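Local structure of 3-hydroxyacyl-CoA dehydrogenase (Brucella suis, 4O5O) at residues 10-14 against 36-40; 58-62 against 83-87; 95-99 against 117-122; 74-78 against 129-133. The protein probably catalyses the NAD-dependent oxidation of 3-hydroxyacyl-CoA to 3-oxoacyl-CoA, as a Rossmann-fold member of the short-chain dehydrogenase family. All coordinates share one frame; numbering follows the deposited sequence.

From the N terminus, contact 1 closes first, joining the entry to strand 15-19 with the end of helix 24-35 and the start of strand 39-44. Contact 2 follows in series and touches it, since strands 39-44 and 61-65 are neighbours in the sheet: Val40 N lies 2.9 Å from Ser60 O. Contact 2 then crosses contact 4, both using helix 71-85, one at its C-terminal end and the other near its start. Contact 3 is nested inside the loop that contact 4 closes, and the two share helix 112-137. Contacts 1 and 3 lie on opposite sides of the chain's centre, about 29 Å apart between centres.

Contact 1: 10-14 against 36-40; sequences QIENR and AGAKV
Residues Asn13 and Gly37 meet within the first beta-alpha-beta unit of the Rossmann fold, where the lead-in to its first strand meets the lead-in to its second: the type II turn Ile11-Arg14 lies against the loop leaving helix 24-35. Asn13 N donates to Gly37 O at 2.8 Å, nearly straight at 173°. Further on, Lys39 N reaches Arg14 O, also at 2.8 Å. Gly37, with positive phi, closes the helix in a Schellman motif. Directly after it the Lys39-Arg14 bond opens the parallel pairing of strands 15-19 and 39-44, which Lys39 continues by bonding to Phe16. The apolar part is tight. Ile11 has CG1 between its backbone N and carbonyl carbon (chi1 83°), which carries CD1 to 3.2 Å from Ala36 CB, closer than usual for two carbons. His239 of helix 231-243 touches both residues. Ala38 CB packs beside two carbonyls, 3.3 Å from Arg14 O and 3.5 Å from Ile11 O. On the exposed side the Asn13 and Lys39 side chains run alongside each other, Asn13 OD1 4.1 Å from Lys39 NZ, while Arg14 turns away to a salt bridge with Asp89.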
loop_
_atom_site.group_PDB
_atom_site.type_symbol
_atom_site.label_atom_id
_atom_site.label_comp_id
_atom_site.label_asym_id
_atom_site.label_seq_id
_atom_site.Cartn_x
_atom_site.Cartn_y
_atom_site.Cartn_z
ATOM N N GLN B 10 -30.382 7.677 -3.465
ATOM C CA GLN B 10 -31.374 6.795 -4.056
ATOM C C GLN B 10 -31.190 6.933 -5.558
ATOM O O GLN B 10 -31.345 8.038 -6.106
ATOM C CB GLN B 10 -32.784 7.223 -3.645
ATOM N N ILE B 11 -30.847 5.833 -6.224
ATOM C CA ILE B 11 -30.463 5.926 -7.630
ATOM C C ILE B 11 -31.642 6.046 -8.606
ATOM O O ILE B 11 -31.420 6.414 -9.755
ATOM C CB ILE B 11 -29.403 4.864 -8.041
ATOM C CG1 ILE B 11 -29.983 3.493 -8.375
ATOM C CG2 ILE B 11 -28.341 4.732 -6.952
ATOM C CD1 ILE B 11 -28.938 2.593 -9.008
ATOM N N GLU B 12 -32.874 5.764 -8.166
ATOM C CA GLU B 12 -34.041 5.914 -9.047
ATOM C C GLU B 12 -34.124 7.351 -9.556
ATOM O O GLU B 12 -34.048 8.306 -8.777
ATOM C CB GLU B 12 -35.365 5.506 -8.355
ATOM C CG GLU B 12 -36.581 5.534 -9.288
ATOM C CD GLU B 12 -37.765 4.713 -8.785
ATOM O OE1 GLU B 12 -37.739 4.280 -7.608
ATOM O OE2 GLU B 12 -38.732 4.494 -9.567
ATOM N N ASN B 13 -34.268 7.484 -10.873
ATOM C CA ASN B 13 -34.379 8.786 -11.553
ATOM C C ASN B 13 -33.145 9.675 -11.497
ATOM O O ASN B 13 -33.173 10.836 -11.922
ATOM C CB ASN B 13 -35.649 9.512 -11.106
ATOM C CG ASN B 13 -36.895 8.810 -11.611
ATOM O OD1 ASN B 13 -36.896 8.327 -12.758
ATOM N ND2 ASN B 13 -37.913 8.738 -10.810
ATOM N N ARG B 14 -32.041 9.114 -11.033
ATOM C CA ARG B 14 -30.775 9.810 -11.137
ATOM C C ARG B 14 -30.090 9.391 -12.411
ATOM O O ARG B 14 -30.447 8.376 -13.021
ATOM C CB ARG B 14 -29.936 9.556 -9.905
ATOM C CG ARG B 14 -30.619 10.184 -8.700
ATOM C CD ARG B 14 -29.672 10.423 -7.567
ATOM N NE ARG B 14 -30.403 11.019 -6.456
ATOM C CZ ARG B 14 -30.736 12.308 -6.360
ATOM N NH1 ARG B 14 -30.402 13.182 -7.303
ATOM N NH2 ARG B 14 -31.423 12.728 -5.304
ATOM N N ALA B 36 -32.200 -0.529 -11.973
ATOM C CA ALA B 36 -32.455 0.137 -10.679
ATOM C C ALA B 36 -33.271 1.433 -10.781
ATOM O O ALA B 36 -33.457 2.116 -9.772
ATOM C CB ALA B 36 -31.142 0.427 -9.967
ATOM N N GLY B 37 -33.735 1.771 -11.986
ATOM C CA GLY B 37 -34.595 2.935 -12.206
ATOM C C GLY B 37 -33.891 4.238 -12.529
ATOM O O GLY B 37 -34.507 5.297 -12.541
ATOM N N ALA B 38 -32.597 4.157 -12.810
ATOM C CA ALA B 38 -31.805 5.313 -13.180
ATOM C C ALA B 38 -31.903 5.573 -14.686
ATOM O O ALA B 38 -32.356 4.717 -15.454
ATOM C CB ALA B 38 -30.354 5.076 -12.781
ATOM N N LYS B 39 -31.482 6.766 -15.087
ATOM C CA LYS B 39 -31.314 7.108 -16.488
ATOM C C LYS B 39 -29.830 6.933 -16.774
ATOM O O LYS B 39 -29.004 7.155 -15.888
ATOM C CB LYS B 39 -31.700 8.560 -16.784
ATOM C CG LYS B 39 -33.065 8.990 -16.292
ATOM C CD LYS B 39 -34.161 8.132 -16.882
ATOM C CE LYS B 39 -35.497 8.811 -16.647
ATOM N NZ LYS B 39 -36.627 7.876 -16.862
ATOM N N VAL B 40 -29.496 6.545 -18.007
ATOM C CA VAL B 40 -28.100 6.307 -18.391
ATOM C C VAL B 40 -27.757 6.944 -19.727
ATOM O O VAL B 40 -28.502 6.811 -20.705
ATOM C CB VAL B 40 -27.760 4.815 -18.527
ATOM C CG1 VAL B 40 -26.294 4.645 -18.901
ATOM C CG2 VAL B 40 -28.070 4.066 -17.245
#

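Contact 2: 58-62 against 83-87; sequences GASAR and EAFGR
Two torsions bring Arg62 to Phe85: CG stands beside the backbone N (chi1 -57°), and a bend at chi2 (-74°) folds the chain back over its own turn. The guanidinium is thereby laid against the turn Gly58-Ala61, where NH1 takes two backbone acceptors, Ala59 O at 2.7 Å and Ala61 O at 3.0 Å. Both oxygens lie in the guanidinium plane, so the two bonds fix the rotation of the group; each is approached from above the carbonyl plane. Across the contact, Phe85 puts CZ over one guanidinium face, toward the rim, 3.7 Å from Arg62 NH1. With the planes of ring and guanidinium 56° apart, the pair meets at a slant and does not form a parallel stack. The same ring corner meets the backbone of the turn, Phe85 CZ being 3.5 Å from Ser60 O. Lower on the chain, Arg62 CG touches Phe85 CZ at 3.8 Å and Ala84 CB at 3.9 Å, so the aliphatic part is packed by both Ala84 and Phe85. One water completes the link, accepting from Arg62 NH2 at 2.8 Å and donating to Ala84 O, a carbonyl in the last turn of the helix. At this surface edge of the Rossmann sheet, strand 61-65 is the outermost strand within the chain, helix 71-85 ends just before Gly86, and the Phe85 ring also rests on Lys39 and Val41 of strand 39-44 and on Val15 of strand 15-19.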
loop_
_atom_site.group_PDB
_atom_site.type_symbol
_atom_site.label_atom_id
_atom_site.label_comp_id
_atom_site.label_asym_id
_atom_site.label_seq_id
_atom_site.Cartn_x
_atom_site.Cartn_y
_atom_site.Cartn_z
ATOM N N GLY B 58 -33.653 0.561 -23.643
ATOM C CA GLY B 58 -34.949 1.255 -23.729
ATOM C C GLY B 58 -34.880 2.755 -23.446
ATOM O O GLY B 58 -33.795 3.351 -23.419
ATOM N N ALA B 59 -36.044 3.365 -23.202
ATOM C CA ALA B 59 -36.188 4.819 -23.134
ATOM C C ALA B 59 -35.431 5.530 -22.016
ATOM O O ALA B 59 -35.262 6.769 -22.067
ATOM C CB ALA B 59 -37.664 5.180 -23.076
ATOM N N SER B 60 -34.989 4.777 -21.004
ATOM C CA SER B 60 -34.144 5.336 -19.944
ATOM C C SER B 60 -32.655 5.462 -20.340
ATOM O O SER B 60 -31.854 5.967 -19.551
ATOM C CB SER B 60 -34.294 4.528 -18.648
ATOM O OG SER B 60 -35.596 4.706 -18.118
ATOM N N ALA B 61 -32.303 5.047 -21.559
ATOM C CA ALA B 61 -30.931 5.097 -22.038
ATOM C C ALA B 61 -30.780 5.979 -23.281
ATOM O O ALA B 61 -31.684 6.073 -24.122
ATOM C CB ALA B 61 -30.410 3.696 -22.326
ATOM N N ARG B 62 -29.617 6.625 -23.385
ATOM C CA ARG B 62 -29.181 7.308 -24.600
ATOM C C ARG B 62 -27.729 6.945 -24.856
ATOM O O ARG B 62 -26.993 6.652 -23.921
ATOM C CB ARG B 62 -29.278 8.834 -24.438
ATOM C CG ARG B 62 -30.637 9.402 -24.075
ATOM C CD ARG B 62 -31.641 9.391 -25.226
ATOM N NE ARG B 62 -32.867 10.067 -24.800
ATOM C CZ ARG B 62 -33.831 9.506 -24.067
ATOM N NH1 ARG B 62 -33.763 8.232 -23.703
ATOM N NH2 ARG B 62 -34.873 10.230 -23.686
ATOM N N GLU B 83 -29.165 17.749 -21.855
ATOM C CA GLU B 83 -30.258 17.853 -22.829
ATOM C C GLU B 83 -31.295 16.749 -22.659
ATOM O O GLU B 83 -32.498 17.013 -22.646
ATOM C CB GLU B 83 -29.694 17.798 -24.243
ATOM N N ALA B 84 -30.840 15.511 -22.501
ATOM C CA ALA B 84 -31.780 14.396 -22.435
ATOM C C ALA B 84 -32.479 14.294 -21.086
ATOM O O ALA B 84 -33.694 14.054 -21.018
ATOM C CB ALA B 84 -31.063 13.089 -22.743
ATOM N N PHE B 85 -31.704 14.443 -20.014
ATOM C CA PHE B 85 -32.185 14.105 -18.689
ATOM C C PHE B 85 -32.090 15.206 -17.639
ATOM O O PHE B 85 -32.541 14.998 -16.524
ATOM C CB PHE B 85 -31.456 12.861 -18.187
ATOM C CG PHE B 85 -31.683 11.631 -19.043
ATOM C CD1 PHE B 85 -32.979 11.152 -19.295
ATOM C CD2 PHE B 85 -30.609 10.936 -19.567
ATOM C CE1 PHE B 85 -33.178 10.011 -20.066
ATOM C CE2 PHE B 85 -30.798 9.798 -20.322
ATOM C CZ PHE B 85 -32.083 9.339 -20.584
ATOM N N GLY B 86 -31.482 16.343 -17.988
ATOM C CA GLY B 86 -31.538 17.554 -17.173
ATOM C C GLY B 86 -30.450 17.687 -16.114
ATOM O O GLY B 86 -30.317 18.748 -15.514
ATOM N N ARG B 87 -29.655 16.636 -15.888
ATOM C CA ARG B 87 -28.703 16.610 -14.767
ATOM C C ARG B 87 -27.796 15.406 -14.949
ATOM O O ARG B 87 -28.074 14.521 -15.754
ATOM C CB ARG B 87 -29.464 16.499 -13.426
ATOM C CG ARG B 87 -30.277 15.216 -13.327
ATOM C CD ARG B 87 -31.127 15.093 -12.091
ATOM N NE ARG B 87 -30.311 15.056 -10.891
ATOM C CZ ARG B 87 -30.244 16.016 -9.977
ATOM N NH1 ARG B 87 -30.961 17.131 -10.106
ATOM N NH2 ARG B 87 -29.431 15.861 -8.926
HETATM O O HOH W 1 -34.895 13.042 -23.615
#

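Contact 3: 95-99 against 117-122; sequences AGVAP and RTISIN
Val97 and Asn122 form the tight part of this contact, a two-bond pairing of a side-chain amide with one residue's backbone. Asn122 OD1 accepts from Val97 N at 2.9 Å, in the carbonyl plane and on a lone pair, while Asn122 ND2 donates to Val97 O at 2.9 Å, the acceptor lying in the amide plane. Held at both ends, the amide cannot flip without losing both bonds, and ND2 also donates to Ser172. Val97 CG1 meets Ile121 CD1 at 3.9 Å, the side chains crossing at about a right angle, and Pro99 CG, a corner of its ring, comes to 3.3 Å from Thr118 OG1, a hydroxyl hydrogen-bonded to Thr114 O. The outer side is looser. An extended chain, with CG anti to the backbone N (chi1 -180°), carries Arg117 across Val97, again at about a right angle, with Val97 CG1 4.1 Å from Arg117 NH1; Ile121 CD1 sits over the centre of the guanidinium. At the Ala95 end the backbones meet through water: one molecule lies 2.8 Å from both Ala95 O and Ile121 O, a second near Ala95 O and Asn122 O; each has more acceptors in reach than protons to give, so these bonds cannot all be made at once. The pi-type turn at 120-122 and this asparagine match the helix kink of short-chain dehydrogenases, where an equivalent asparagine belongs to the active-site tetrad; a similar part here is probable. The loop leaves strand 90-93 with Ala95 N bonded to Thr19 of strand 15-19, helix 112-137 lies beneath it, and helix 167-187 flanks both through Tyr169.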
loop_
_atom_site.group_PDB
_atom_site.type_symbol
_atom_site.label_atom_id
_atom_site.label_comp_id
_atom_site.label_asym_id
_atom_site.label_seq_id
_atom_site.Cartn_x
_atom_site.Cartn_y
_atom_site.Cartn_z
ATOM N N ALA B 95 -14.021 3.134 -19.600
ATOM C CA ALA B 95 -13.236 3.072 -20.833
ATOM C C ALA B 95 -11.774 2.787 -20.564
ATOM O O ALA B 95 -11.136 3.470 -19.786
ATOM C CB ALA B 95 -13.331 4.375 -21.621
ATOM N N GLY B 96 -11.254 1.784 -21.233
ATOM C CA GLY B 96 -9.843 1.456 -21.081
ATOM C C GLY B 96 -9.390 0.465 -22.105
ATOM O O GLY B 96 -10.217 -0.207 -22.745
ATOM N N VAL B 97 -8.080 0.447 -22.305
ATOM C CA VAL B 97 -7.406 -0.524 -23.132
ATOM C C VAL B 97 -6.309 -1.168 -22.299
ATOM O O VAL B 97 -5.699 -0.524 -21.469
ATOM C CB VAL B 97 -6.808 0.108 -24.434
ATOM C CG1 VAL B 97 -7.948 0.630 -25.297
ATOM C CG2 VAL B 97 -5.821 1.250 -24.147
ATOM N N ALA B 98 -6.048 -2.435 -22.558
ATOM C CA ALA B 98 -5.118 -3.224 -21.729
ATOM C C ALA B 98 -4.102 -4.007 -22.569
ATOM O O ALA B 98 -4.001 -5.232 -22.493
ATOM C CB ALA B 98 -5.908 -4.163 -20.828
ATOM N N PRO B 99 -3.324 -3.298 -23.391
ATOM C CA PRO B 99 -2.351 -4.025 -24.184
ATOM C C PRO B 99 -1.205 -4.547 -23.319
ATOM O O PRO B 99 -1.029 -4.121 -22.157
ATOM C CB PRO B 99 -1.871 -2.974 -25.175
ATOM C CG PRO B 99 -1.953 -1.691 -24.404
ATOM C CD PRO B 99 -3.151 -1.834 -23.492
ATOM N N ARG B 117 -0.634 6.170 -26.097
ATOM C CA ARG B 117 -2.047 5.882 -26.347
ATOM C C ARG B 117 -2.741 5.274 -25.135
ATOM O O ARG B 117 -3.863 5.634 -24.808
ATOM C CB ARG B 117 -2.208 4.967 -27.569
ATOM C CG ARG B 117 -3.654 4.625 -27.909
ATOM C CD ARG B 117 -3.798 3.796 -29.190
ATOM N NE ARG B 117 -5.191 3.401 -29.452
ATOM C CZ ARG B 117 -5.781 2.287 -29.000
ATOM N NH1 ARG B 117 -5.127 1.395 -28.238
ATOM N NH2 ARG B 117 -7.056 2.059 -29.315
ATOM N N THR B 118 -2.099 4.315 -24.493
ATOM C CA THR B 118 -2.680 3.688 -23.313
ATOM C C THR B 118 -2.900 4.703 -22.201
ATOM O O THR B 118 -3.953 4.729 -21.548
ATOM C CB THR B 118 -1.761 2.556 -22.868
ATOM O OG1 THR B 118 -1.711 1.591 -23.916
ATOM C CG2 THR B 118 -2.217 1.863 -21.600
ATOM N N ILE B 119 -1.903 5.552 -21.972
ATOM C CA ILE B 119 -2.018 6.657 -21.009
ATOM C C ILE B 119 -3.158 7.591 -21.402
ATOM O O ILE B 119 -3.955 8.035 -20.567
ATOM C CB ILE B 119 -0.705 7.484 -20.943
ATOM C CG1 ILE B 119 0.436 6.654 -20.364
ATOM C CG2 ILE B 119 -0.878 8.764 -20.133
ATOM C CD1 ILE B 119 0.101 6.064 -19.010
ATOM N N SER B 120 -3.219 7.919 -22.682
ATOM C CA SER B 120 -4.237 8.842 -23.175
ATOM C C SER B 120 -5.661 8.337 -22.919
ATOM O O SER B 120 -6.499 9.072 -22.356
ATOM C CB SER B 120 -4.040 9.117 -24.684
ATOM O OG SER B 120 -5.087 9.923 -25.179
ATOM N N ILE B 121 -5.944 7.102 -23.306
ATOM C CA ILE B 121 -7.284 6.583 -23.135
ATOM C C ILE B 121 -7.611 6.355 -21.657
ATOM O O ILE B 121 -8.647 6.766 -21.150
ATOM C CB ILE B 121 -7.473 5.278 -23.926
ATOM C CG1 ILE B 121 -7.363 5.529 -25.443
ATOM C CG2 ILE B 121 -8.822 4.648 -23.579
ATOM C CD1 ILE B 121 -7.137 4.289 -26.269
ATOM N N ASN B 122 -6.704 5.685 -20.954
ATOM C CA ASN B 122 -7.029 5.156 -19.634
ATOM C C ASN B 122 -6.960 6.216 -18.529
ATOM O O ASN B 122 -7.778 6.193 -17.591
ATOM C CB ASN B 122 -6.046 4.066 -19.255
ATOM C CG ASN B 122 -6.212 2.809 -20.054
ATOM O OD1 ASN B 122 -7.066 2.731 -20.928
ATOM N ND2 ASN B 122 -5.422 1.795 -19.738
HETATM O O HOH W 2 -10.752 6.215 -19.383
HETATM O O HOH W 3 -9.136 3.725 -17.383
#

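Contact 4: 74-78 against 129-133; sequences GKAAI and MLRLA
The Arg131 guanidinium, approached obliquely by Lys75 CE at 4.2 Å from Arg131 NH2, has Leu132 CD2 over one face, 3.7 Å above the plane and toward the rim, and a water at its edge, in plane. That water accepts from both Arg131 NH1 and Lys75 NZ, at 2.9 Å each. The two cations also share Asp71, salt-bridged to each, and Arg131 NH2 bonds to Asn128. Leu132 makes most of the apolar contact: its CD1 comes down on the bare backbone of Gly74, 3.4 Å from Gly74 C, while CD2 faces the Lys75 chain. Here helices 71-85 and 112-137 pack on the same side of the Rossmann sheet; the axes of segments 74-78 and 129-133 cross at -41° and approach to 9.6 Å. Nearer the base of the Leu132 side chain, Ile78 CG1 touches Leu132 CB at 3.8 Å. With CG1 beside the backbone N (chi1 -61°) and a turn at chi2 (-57°), Ile78 CD1 points at the backbone, 3.8 Å from Ala133 N. Met129, bent twice, brings SD to 3.8 Å from Gly74 CA and packs on Leu17, Leu43 and Leu91 of the sheet. Arg131 NH1 also donates to His110 O of the second subunit.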
loop_
_atom_site.group_PDB
_atom_site.type_symbol
_atom_site.label_atom_id
_atom_site.label_comp_id
_atom_site.label_asym_id
_atom_site.label_seq_id
_atom_site.Cartn_x
_atom_site.Cartn_y
_atom_site.Cartn_z
ATOM N N GLY B 74 -15.825 15.369 -24.712
ATOM C CA GLY B 74 -16.232 15.307 -23.324
ATOM C C GLY B 74 -17.306 16.341 -23.030
ATOM O O GLY B 74 -18.327 16.027 -22.402
ATOM N N LYS B 75 -17.101 17.570 -23.514
ATOM C CA LYS B 75 -18.095 18.630 -23.300
ATOM C C LYS B 75 -19.402 18.293 -23.998
ATOM O O LYS B 75 -20.492 18.560 -23.466
ATOM C CB LYS B 75 -17.560 19.984 -23.750
ATOM C CG LYS B 75 -16.427 20.453 -22.841
ATOM C CD LYS B 75 -15.645 21.658 -23.359
ATOM C CE LYS B 75 -14.545 22.022 -22.371
ATOM N NZ LYS B 75 -13.452 22.889 -22.915
ATOM N N ALA B 76 -19.307 17.719 -25.198
ATOM C CA ALA B 76 -20.532 17.344 -25.937
ATOM C C ALA B 76 -21.334 16.276 -25.200
ATOM O O ALA B 76 -22.570 16.275 -25.233
ATOM C CB ALA B 76 -20.222 16.885 -27.349
ATOM N N ALA B 77 -20.618 15.385 -24.513
ATOM C CA ALA B 77 -21.235 14.292 -23.764
ATOM C C ALA B 77 -22.000 14.828 -22.549
ATOM O O ALA B 77 -23.161 14.453 -22.286
ATOM C CB ALA B 77 -20.177 13.289 -23.329
ATOM N N ILE B 78 -21.373 15.750 -21.831
ATOM C CA ILE B 78 -22.044 16.391 -20.702
ATOM C C ILE B 78 -23.304 17.095 -21.195
ATOM O O ILE B 78 -24.376 16.956 -20.611
ATOM C CB ILE B 78 -21.158 17.459 -20.049
ATOM C CG1 ILE B 78 -19.866 16.866 -19.491
ATOM C CG2 ILE B 78 -21.944 18.240 -19.002
ATOM C CD1 ILE B 78 -20.030 15.760 -18.486
ATOM N N MET B 129 -13.110 13.212 -18.376
ATOM C CA MET B 129 -14.519 13.052 -18.050
ATOM C C MET B 129 -14.808 13.445 -16.596
ATOM O O MET B 129 -15.865 14.003 -16.315
ATOM C CB MET B 129 -14.977 11.614 -18.347
ATOM C CG MET B 129 -14.930 11.265 -19.837
ATOM S SD MET B 129 -15.753 12.416 -20.927
ATOM C CE MET B 129 -17.362 12.573 -20.151
ATOM N N LEU B 130 -13.890 13.159 -15.657
ATOM C CA LEU B 130 -14.166 13.520 -14.277
ATOM C C LEU B 130 -14.218 15.032 -14.057
ATOM O O LEU B 130 -15.090 15.512 -13.339
ATOM C CB LEU B 130 -13.214 12.816 -13.322
ATOM C CG LEU B 130 -11.877 13.362 -12.926
ATOM C CD1 LEU B 130 -11.980 14.528 -11.936
ATOM C CD2 LEU B 130 -11.114 12.218 -12.296
ATOM N N ARG B 131 -13.358 15.791 -14.731
ATOM C CA ARG B 131 -13.339 17.242 -14.520
ATOM C C ARG B 131 -14.648 17.857 -15.035
ATOM O O ARG B 131 -15.246 18.746 -14.400
ATOM C CB ARG B 131 -12.090 17.881 -15.138
ATOM C CG ARG B 131 -12.120 18.036 -16.646
ATOM C CD ARG B 131 -10.790 18.384 -17.299
ATOM N NE ARG B 131 -11.056 18.429 -18.738
ATOM C CZ ARG B 131 -11.401 19.494 -19.445
ATOM N NH1 ARG B 131 -11.298 20.714 -18.937
ATOM N NH2 ARG B 131 -11.781 19.305 -20.698
ATOM N N LEU B 132 -15.104 17.364 -16.181
ATOM C CA LEU B 132 -16.314 17.909 -16.791
ATOM C C LEU B 132 -17.594 17.442 -16.055
ATOM O O LEU B 132 -18.557 18.216 -15.873
ATOM C CB LEU B 132 -16.367 17.529 -18.286
ATOM C CG LEU B 132 -15.210 18.085 -19.107
ATOM C CD1 LEU B 132 -15.269 17.487 -20.504
ATOM C CD2 LEU B 132 -15.228 19.621 -19.151
ATOM N N ALA B 133 -17.623 16.178 -15.628
ATOM C CA ALA B 133 -18.755 15.714 -14.854
ATOM C C ALA B 133 -18.820 16.426 -13.521
ATOM O O ALA B 133 -19.918 16.771 -13.061
ATOM C CB ALA B 133 -18.709 14.228 -14.631
HETATM O O HOH W 4 -12.581 23.055 -20.125
#